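Design construct XXA_GVDQ (Synthetic construct, PDB 6NZ1) is a computationally designed helical protein that assembles as a homotrimer, probably one of a set of closely related designs with divergent folds. Local coordinates at residues E14-I19 with R37-N42; A66-L71 with E82-L87. One frame throughout, in Å; residues are numbered along the deposited sequence.

Interaction 1 (E14-I19 with R37-N42); sequences ERLREI and RAIVEN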
ATOM      1  N   GLU B  14     -17.630   1.658   4.834  1.00 29.81           N
ATOM      2  CA  GLU B  14     -18.813   2.142   5.540  1.00 28.36           C
ATOM      3  C   GLU B  14     -20.056   1.375   5.109  1.00 32.89           C
ATOM      4  O   GLU B  14     -20.898   1.017   5.941  1.00 31.62           O
ATOM      5  CB  GLU B  14     -18.995   3.638   5.294  1.00 27.45           C
ATOM      6  CG  GLU B  14     -17.971   4.498   6.037  1.00 26.72           C
ATOM      7  CD  GLU B  14     -18.026   5.984   5.666  1.00 26.32           C
ATOM      8  OE1 GLU B  14     -18.594   6.340   4.617  1.00 27.57           O
ATOM      9  OE2 GLU B  14     -17.489   6.807   6.428  1.00 26.93           O
ATOM     10  N   ARG B  15     -20.185   1.105   3.812  1.00 30.65           N
ATOM     11  CA  ARG B  15     -21.277   0.265   3.336  1.00 31.06           C
ATOM     12  C   ARG B  15     -21.242  -1.112   3.992  1.00 33.08           C
ATOM     13  O   ARG B  15     -22.289  -1.693   4.302  1.00 32.77           O
ATOM     14  CB  ARG B  15     -21.193   0.134   1.814  1.00 31.77           C
ATOM     15  CG  ARG B  15     -22.064   1.104   1.032  1.00 31.23           C
ATOM     16  CD  ARG B  15     -22.077   0.766  -0.455  1.00 31.58           C
ATOM     17  NE  ARG B  15     -20.811   1.102  -1.098  1.00 33.48           N
ATOM     18  CZ  ARG B  15     -20.676   2.060  -1.997  1.00 32.04           C
ATOM     19  NH1 ARG B  15     -21.737   2.757  -2.366  1.00 32.35           N
ATOM     20  NH2 ARG B  15     -19.490   2.314  -2.532  1.00 32.77           N
ATOM     21  N   LEU B  16     -20.047  -1.662   4.193  1.00 27.53           N
ATOM     22  CA  LEU B  16     -19.927  -2.969   4.820  1.00 26.92           C
ATOM     23  C   LEU B  16     -20.310  -2.915   6.284  1.00 25.19           C
ATOM     24  O   LEU B  16     -20.940  -3.836   6.802  1.00 26.87           O
ATOM     25  CB  LEU B  16     -18.500  -3.478   4.681  1.00 30.81           C
ATOM     26  CG  LEU B  16     -18.233  -4.920   5.092  1.00 31.80           C
ATOM     27  CD1 LEU B  16     -19.133  -5.835   4.255  1.00 31.51           C
ATOM     28  CD2 LEU B  16     -16.775  -5.321   4.953  1.00 29.55           C
ATOM     29  N   ARG B  17     -19.907  -1.866   6.982  1.00 27.33           N
ATOM     30  CA  ARG B  17     -20.354  -1.711   8.356  1.00 28.77           C
ATOM     31  C   ARG B  17     -21.869  -1.584   8.434  1.00 27.35           C
ATOM     32  O   ARG B  17     -22.500  -2.115   9.353  1.00 28.52           O
ATOM     33  CB  ARG B  17     -19.674  -0.499   8.964  1.00 27.90           C
ATOM     34  CG  ARG B  17     -18.171  -0.661   9.067  1.00 29.31           C
ATOM     35  CD  ARG B  17     -17.645   0.372  10.027  1.00 33.74           C
ATOM     36  NE  ARG B  17     -16.193   0.452  10.164  1.00 34.58           N
ATOM     37  CZ  ARG B  17     -15.496  -0.164  11.114  1.00 37.57           C
ATOM     38  NH1 ARG B  17     -16.111  -0.937  11.993  1.00 39.17           N
ATOM     39  NH2 ARG B  17     -14.183  -0.010  11.188  1.00 37.71           N
ATOM     40  N   GLU B  18     -22.475  -0.881   7.486  1.00 27.91           N
ATOM     41  CA  GLU B  18     -23.928  -0.801   7.461  1.00 29.22           C
ATOM     42  C   GLU B  18     -24.542  -2.191   7.349  1.00 31.41           C
ATOM     43  O   GLU B  18     -25.425  -2.564   8.132  1.00 29.70           O
ATOM     44  CB  GLU B  18     -24.372   0.102   6.314  1.00 30.38           C
ATOM     45  N   ILE B  19     -24.064  -2.986   6.398  1.00 28.99           N
ATOM     46  CA  ILE B  19     -24.592  -4.332   6.238  1.00 29.24           C
ATOM     47  C   ILE B  19     -24.386  -5.134   7.507  1.00 29.88           C
ATOM     48  O   ILE B  19     -25.237  -5.940   7.898  1.00 32.42           O
ATOM     49  CB  ILE B  19     -23.930  -5.017   5.036  1.00 28.62           C
ATOM     50  CG1 ILE B  19     -24.521  -4.480   3.737  1.00 28.84           C
ATOM     51  CG2 ILE B  19     -24.094  -6.501   5.130  1.00 27.18           C
ATOM     52  CD1 ILE B  19     -23.645  -4.714   2.523  1.00 30.34           C
ATOM     53  N   ARG B  37     -20.844 -10.470  -0.632  1.00 28.64           N
ATOM     54  CA  ARG B  37     -20.781  -9.656  -1.840  1.00 32.93           C
ATOM     55  C   ARG B  37     -20.062  -8.346  -1.564  1.00 34.15           C
ATOM     56  O   ARG B  37     -19.170  -7.935  -2.310  1.00 31.60           O
ATOM     57  CB  ARG B  37     -22.199  -9.396  -2.349  1.00 37.30           C
ATOM     58  CG  ARG B  37     -22.314  -8.446  -3.535  1.00 38.57           C
ATOM     59  CD  ARG B  37     -22.393  -9.215  -4.857  1.00 39.26           C
ATOM     60  NE  ARG B  37     -22.616  -8.334  -5.997  1.00 39.65           N
ATOM     61  CZ  ARG B  37     -22.591  -8.724  -7.269  1.00 40.56           C
ATOM     62  NH1 ARG B  37     -22.339  -9.991  -7.580  1.00 38.32           N
ATOM     63  NH2 ARG B  37     -22.800  -7.837  -8.238  1.00 41.03           N
ATOM     64  N   ALA B  38     -20.445  -7.678  -0.480  1.00 31.96           N
ATOM     65  CA  ALA B  38     -19.830  -6.409  -0.130  1.00 29.27           C
ATOM     66  C   ALA B  38     -18.357  -6.583   0.194  1.00 26.47           C
ATOM     67  O   ALA B  38     -17.527  -5.750  -0.174  1.00 28.05           O
ATOM     68  CB  ALA B  38     -20.568  -5.800   1.053  1.00 26.48           C
ATOM     69  N   ILE B  39     -18.014  -7.641   0.910  1.00 26.26           N
ATOM     70  CA  ILE B  39     -16.620  -7.844   1.243  1.00 23.16           C
ATOM     71  C   ILE B  39     -15.794  -7.950  -0.020  1.00 23.30           C
ATOM     72  O   ILE B  39     -14.693  -7.395  -0.106  1.00 24.19           O
ATOM     73  CB  ILE B  39     -16.464  -9.084   2.124  1.00 23.59           C
ATOM     74  CG1 ILE B  39     -16.859  -8.719   3.547  1.00 24.06           C
ATOM     75  CG2 ILE B  39     -15.051  -9.566   2.043  1.00 22.97           C
ATOM     76  CD1 ILE B  39     -17.085  -9.915   4.450  1.00 25.58           C
ATOM     77  N   VAL B  40     -16.314  -8.650  -1.025  1.00 20.54           N
ATOM     78  CA  VAL B  40     -15.579  -8.827  -2.269  1.00 23.89           C
ATOM     79  C   VAL B  40     -15.394  -7.489  -2.975  1.00 30.50           C
ATOM     80  O   VAL B  40     -14.348  -7.229  -3.589  1.00 26.65           O
ATOM     81  CB  VAL B  40     -16.307  -9.848  -3.159  1.00 22.02           C
ATOM     82  CG1 VAL B  40     -15.688  -9.891  -4.543  1.00 19.73           C
ATOM     83  CG2 VAL B  40     -16.317 -11.243  -2.490  1.00 19.16           C
ATOM     84  N   GLU B  41     -16.401  -6.624  -2.914  1.00 34.34           N
ATOM     85  CA  GLU B  41     -16.232  -5.308  -3.504  1.00 33.58           C
ATOM     86  C   GLU B  41     -15.163  -4.523  -2.761  1.00 31.27           C
ATOM     87  O   GLU B  41     -14.338  -3.854  -3.384  1.00 32.26           O
ATOM     88  CB  GLU B  41     -17.545  -4.532  -3.487  1.00 36.68           C
ATOM     89  CG  GLU B  41     -18.781  -5.253  -4.011  1.00 39.36           C
ATOM     90  CD  GLU B  41     -18.709  -5.692  -5.474  1.00 41.30           C
ATOM     91  OE1 GLU B  41     -19.798  -5.759  -6.115  1.00 40.44           O
ATOM     92  OE2 GLU B  41     -17.593  -5.992  -5.970  1.00 40.78           O
ATOM     93  N   ASN B  42     -15.183  -4.565  -1.427  1.00 31.24           N
ATOM     94  CA  ASN B  42     -14.182  -3.851  -0.642  1.00 29.76           C
ATOM     95  C   ASN B  42     -12.788  -4.403  -0.916  1.00 29.49           C
ATOM     96  O   ASN B  42     -11.829  -3.647  -1.098  1.00 30.48           O
ATOM     97  CB  ASN B  42     -14.533  -3.955   0.843  1.00 25.00           C
ATOM     98  CG  ASN B  42     -13.612  -3.164   1.725  1.00 22.19           C
ATOM     99  OD1 ASN B  42     -12.954  -3.713   2.595  1.00 23.33           O
ATOM    100  ND2 ASN B  42     -13.586  -1.870   1.541  1.00 29.17           N
TER
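L16 and A38 bring two antiparallel helices together at the first helical hairpin of this designed three-helix chain: their CA atoms lie 6.0 Å apart, the nearest pair between 14-19 and 37-42. The short segments run at 165° to each other, with an axial separation of 9.6 Å, and the alanine at the point of nearest approach fits that spacing. Segment 14-19 belongs to helix 6-25 and segment 37-42 to the long helix 29-73. No hydrogen bond crosses between them, and the joint is purely apolar.

A38 offers only its CB, which points at the facing helix and is gripped by two methyls: CD1 of L16 approaches it to 3.5 Å, and CD1 of I19, one turn further along, to 3.6 Å. L16 holds CG anti to its backbone N (chi1 -171°), and both branches reach I39, whose side chain meets them at a slant. I19 instead turns CG1 away from its own carbonyl carbon (chi1 -76°), and the extended arm carries CD1 to the alanine.

Trimer contacts continue the same apolar surface. I39 meets I39 of both neighbouring subunits, which places it at the centre of the trimer, and L16 packs on V40 of the third subunit. Beside it the buried amide of N42 is held by S12 OG through ND2 and, weakly, by N43 of the third subunit through OD1. The leucine fork closes on a single methylene: I39 CG1 lies 3.7 Å from L16 CD2 and equally far from CD1.

Interaction 2 (A66-L71 with E82-L87); sequences AIIEAL and EEMKKL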
ATOM      1  N   ALA B  66      17.690   8.138 -10.963  1.00 24.03           N
ATOM      2  CA  ALA B  66      18.052   9.295 -11.770  1.00 25.39           C
ATOM      3  C   ALA B  66      18.736  10.348 -10.918  1.00 25.12           C
ATOM      4  O   ALA B  66      19.661  11.024 -11.377  1.00 26.60           O
ATOM      5  CB  ALA B  66      16.813   9.884 -12.443  1.00 25.10           C
ATOM      6  N   ILE B  67      18.307  10.482  -9.667  1.00 17.85           N
ATOM      7  CA  ILE B  67      18.919  11.438  -8.761  1.00 17.80           C
ATOM      8  C   ILE B  67      20.363  11.058  -8.475  1.00 17.80           C
ATOM      9  O   ILE B  67      21.259  11.912  -8.455  1.00 17.81           O
ATOM     10  CB  ILE B  67      18.109  11.531  -7.464  1.00 17.78           C
ATOM     11  CG1 ILE B  67      16.813  12.301  -7.684  1.00 17.77           C
ATOM     12  CG2 ILE B  67      18.915  12.208  -6.433  1.00 18.14           C
ATOM     13  CD1 ILE B  67      15.869  12.261  -6.508  1.00 17.76           C
ATOM     14  N   ILE B  68      20.611   9.782  -8.223  1.00 19.85           N
ATOM     15  CA  ILE B  68      21.985   9.344  -8.023  1.00 19.16           C
ATOM     16  C   ILE B  68      22.827   9.672  -9.252  1.00 21.36           C
ATOM     17  O   ILE B  68      23.980  10.101  -9.132  1.00 18.76           O
ATOM     18  CB  ILE B  68      22.019   7.845  -7.680  1.00 23.87           C
ATOM     19  CG1 ILE B  68      21.369   7.631  -6.302  1.00 25.15           C
ATOM     20  CG2 ILE B  68      23.453   7.341  -7.713  1.00 25.59           C
ATOM     21  CD1 ILE B  68      21.072   6.189  -5.933  1.00 26.09           C
ATOM     22  N   GLU B  69      22.262   9.509 -10.450  1.00 18.67           N
ATOM     23  CA  GLU B  69      22.997   9.855 -11.660  1.00 19.64           C
ATOM     24  C   GLU B  69      23.286  11.347 -11.721  1.00 22.31           C
ATOM     25  O   GLU B  69      24.369  11.760 -12.152  1.00 23.44           O
ATOM     26  CB  GLU B  69      22.222   9.408 -12.895  1.00 20.73           C
ATOM     27  CG  GLU B  69      22.723   9.999 -14.202  1.00 21.96           C
ATOM     28  CD  GLU B  69      24.112   9.525 -14.594  1.00 22.72           C
ATOM     29  OE1 GLU B  69      24.674   8.641 -13.924  1.00 23.26           O
ATOM     30  OE2 GLU B  69      24.655  10.050 -15.588  1.00 24.08           O
ATOM     31  N   ALA B  70      22.328  12.175 -11.315  1.00 19.25           N
ATOM     32  CA  ALA B  70      22.568  13.611 -11.316  1.00 19.22           C
ATOM     33  C   ALA B  70      23.770  13.950 -10.454  1.00 22.13           C
ATOM     34  O   ALA B  70      24.675  14.676 -10.877  1.00 18.35           O
ATOM     35  CB  ALA B  70      21.329  14.352 -10.826  1.00 18.54           C
ATOM     36  N   LEU B  71      23.794  13.429  -9.232  1.00 22.69           N
ATOM     37  CA  LEU B  71      24.915  13.671  -8.344  1.00 20.80           C
ATOM     38  C   LEU B  71      26.205  13.144  -8.935  1.00 23.93           C
ATOM     39  O   LEU B  71      27.266  13.740  -8.744  1.00 23.30           O
ATOM     40  CB  LEU B  71      24.661  13.011  -6.998  1.00 24.60           C
ATOM     41  CG  LEU B  71      23.436  13.544  -6.262  1.00 25.44           C
ATOM     42  CD1 LEU B  71      23.252  12.819  -4.944  1.00 25.12           C
ATOM     43  CD2 LEU B  71      23.577  15.016  -6.023  1.00 26.68           C
ATOM     44  N   GLU B  82      28.536   5.547  -3.174  1.00 26.19           N
ATOM     45  CA  GLU B  82      28.548   4.112  -2.912  1.00 24.02           C
ATOM     46  C   GLU B  82      27.448   3.723  -1.937  1.00 24.46           C
ATOM     47  O   GLU B  82      26.696   2.774  -2.179  1.00 22.40           O
ATOM     48  CB  GLU B  82      29.918   3.688  -2.380  1.00 22.89           C
ATOM     49  N   GLU B  83      27.342   4.442  -0.820  1.00 25.31           N
ATOM     50  CA  GLU B  83      26.328   4.113   0.174  1.00 28.44           C
ATOM     51  C   GLU B  83      24.921   4.207  -0.416  1.00 27.75           C
ATOM     52  O   GLU B  83      24.055   3.382  -0.101  1.00 24.37           O
ATOM     53  CB  GLU B  83      26.476   5.032   1.391  1.00 33.07           C
ATOM     54  CG  GLU B  83      25.443   4.765   2.488  1.00 36.50           C
ATOM     55  CD  GLU B  83      25.664   5.572   3.743  1.00 37.72           C
ATOM     56  OE1 GLU B  83      26.492   6.493   3.740  1.00 38.67           O
ATOM     57  OE2 GLU B  83      24.987   5.303   4.745  1.00 38.88           O
ATOM     58  N   MET B  84      24.670   5.210  -1.262  1.00 26.64           N
ATOM     59  CA  MET B  84      23.358   5.354  -1.881  1.00 26.27           C
ATOM     60  C   MET B  84      23.082   4.235  -2.876  1.00 23.59           C
ATOM     61  O   MET B  84      21.944   3.779  -3.011  1.00 21.94           O
ATOM     62  CB  MET B  84      23.303   6.695  -2.614  1.00 25.98           C
ATOM     63  CG  MET B  84      23.235   7.935  -1.728  1.00 27.60           C
ATOM     64  SD  MET B  84      23.340   9.381  -2.847  1.00 28.40           S
ATOM     65  CE  MET B  84      24.347  10.469  -1.864  1.00 28.69           C
ATOM     66  N   LYS B  85      24.098   3.855  -3.652  1.00 20.15           N
ATOM     67  CA  LYS B  85      23.927   2.796  -4.630  1.00 20.47           C
ATOM     68  C   LYS B  85      23.659   1.470  -3.941  1.00 18.41           C
ATOM     69  O   LYS B  85      22.866   0.672  -4.436  1.00 19.70           O
ATOM     70  CB  LYS B  85      25.158   2.700  -5.535  1.00 18.62           C
ATOM     71  CG  LYS B  85      25.205   3.841  -6.529  1.00 22.24           C
ATOM     72  CD  LYS B  85      26.475   3.919  -7.360  1.00 20.64           C
ATOM     73  CE  LYS B  85      26.360   5.049  -8.361  1.00 22.14           C
ATOM     74  NZ  LYS B  85      27.503   5.079  -9.317  1.00 25.79           N
ATOM     75  N   LYS B  86      24.307   1.212  -2.804  1.00 18.89           N
ATOM     76  CA  LYS B  86      24.040  -0.023  -2.079  1.00 20.57           C
ATOM     77  C   LYS B  86      22.607  -0.054  -1.562  1.00 20.49           C
ATOM     78  O   LYS B  86      21.904  -1.055  -1.711  1.00 20.65           O
ATOM     79  CB  LYS B  86      25.026  -0.174  -0.927  1.00 19.53           C
ATOM     80  CG  LYS B  86      24.844  -1.434  -0.102  1.00 19.39           C
ATOM     81  CD  LYS B  86      25.534  -1.331   1.253  1.00 20.60           C
ATOM     82  N   LEU B  87      22.159   1.038  -0.948  1.00 19.11           N
ATOM     83  CA  LEU B  87      20.804   1.075  -0.417  1.00 22.23           C
ATOM     84  C   LEU B  87      19.762   0.917  -1.516  1.00 22.89           C
ATOM     85  O   LEU B  87      18.727   0.282  -1.307  1.00 26.06           O
ATOM     86  CB  LEU B  87      20.585   2.376   0.340  1.00 21.23           C
ATOM     87  CG  LEU B  87      21.326   2.541   1.667  1.00 23.48           C
ATOM     88  CD1 LEU B  87      21.050   3.950   2.235  1.00 24.17           C
ATOM     89  CD2 LEU B  87      20.954   1.473   2.683  1.00 21.78           C
TER
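The second helical hairpin of the designed trimer, formed where helix 78-94 folds back along the end of the long helix 29-73, is held here by I68 and L71 against M84 and K85. Segments 66-71 and 82-87 run antiparallel at 165°, their axes 10.8 Å apart. The nearest CA atoms, those of I68 and M84, are 7.5 Å apart, and side chains fill the interval without any hydrogen bond across it.

I68 divides its two branches between neighbouring residues. The CD1 arm slides alongside M84 in the opposing direction, ending 4.0 Å from M84 CB and close to the M84 carbonyl oxygen. Its CG2 instead lies against the aliphatic chain of K85, 3.8 Å from CE. K85 runs extended beyond CG, crossing I68 at a slant, and its NZ continues to a salt bridge with E72. An alanine in place of I68 would probably open a gap beside M84 CB and take away the methyl that K85 CE and CG rest on.

M84 has its CG anti to the carbonyl carbon (chi1 -72°); chi1 and chi2 bring SD beside L71, whose side chain M84 crosses nearly at a right angle, and chi3 (-142°) sets the methyl CE against it as well. Other subunits also border the contact: M84 packs on A70 of the second subunit, L71 on L71 of the third, and I67 on I67 of the second. The hairpin thus contributes to the trimer interface as well as closing on itself. Within the chain, one leucine methyl meets both terminal atoms of the methionine: L71 CD1 is 4.0 Å from SD and 4.0 Å from CE.

Helix 29-73 carries one side of both contacts: helix 6-25 packs on its early part in interaction 1, and helix 78-94 on its late part in interaction 2. Their centres are 45 Å apart, their nearest atoms about 31 Å, and they lie on opposite sides of the chain's centre, so neither touches the other. In sequence they follow in series, as two separate hairpins. The segment pairs share an interhelical angle of 165°, but the axes lie closer together in interaction 1. Both touch the third subunit, and the second also lies within reach of each, so both hairpins take part in the trimer interface.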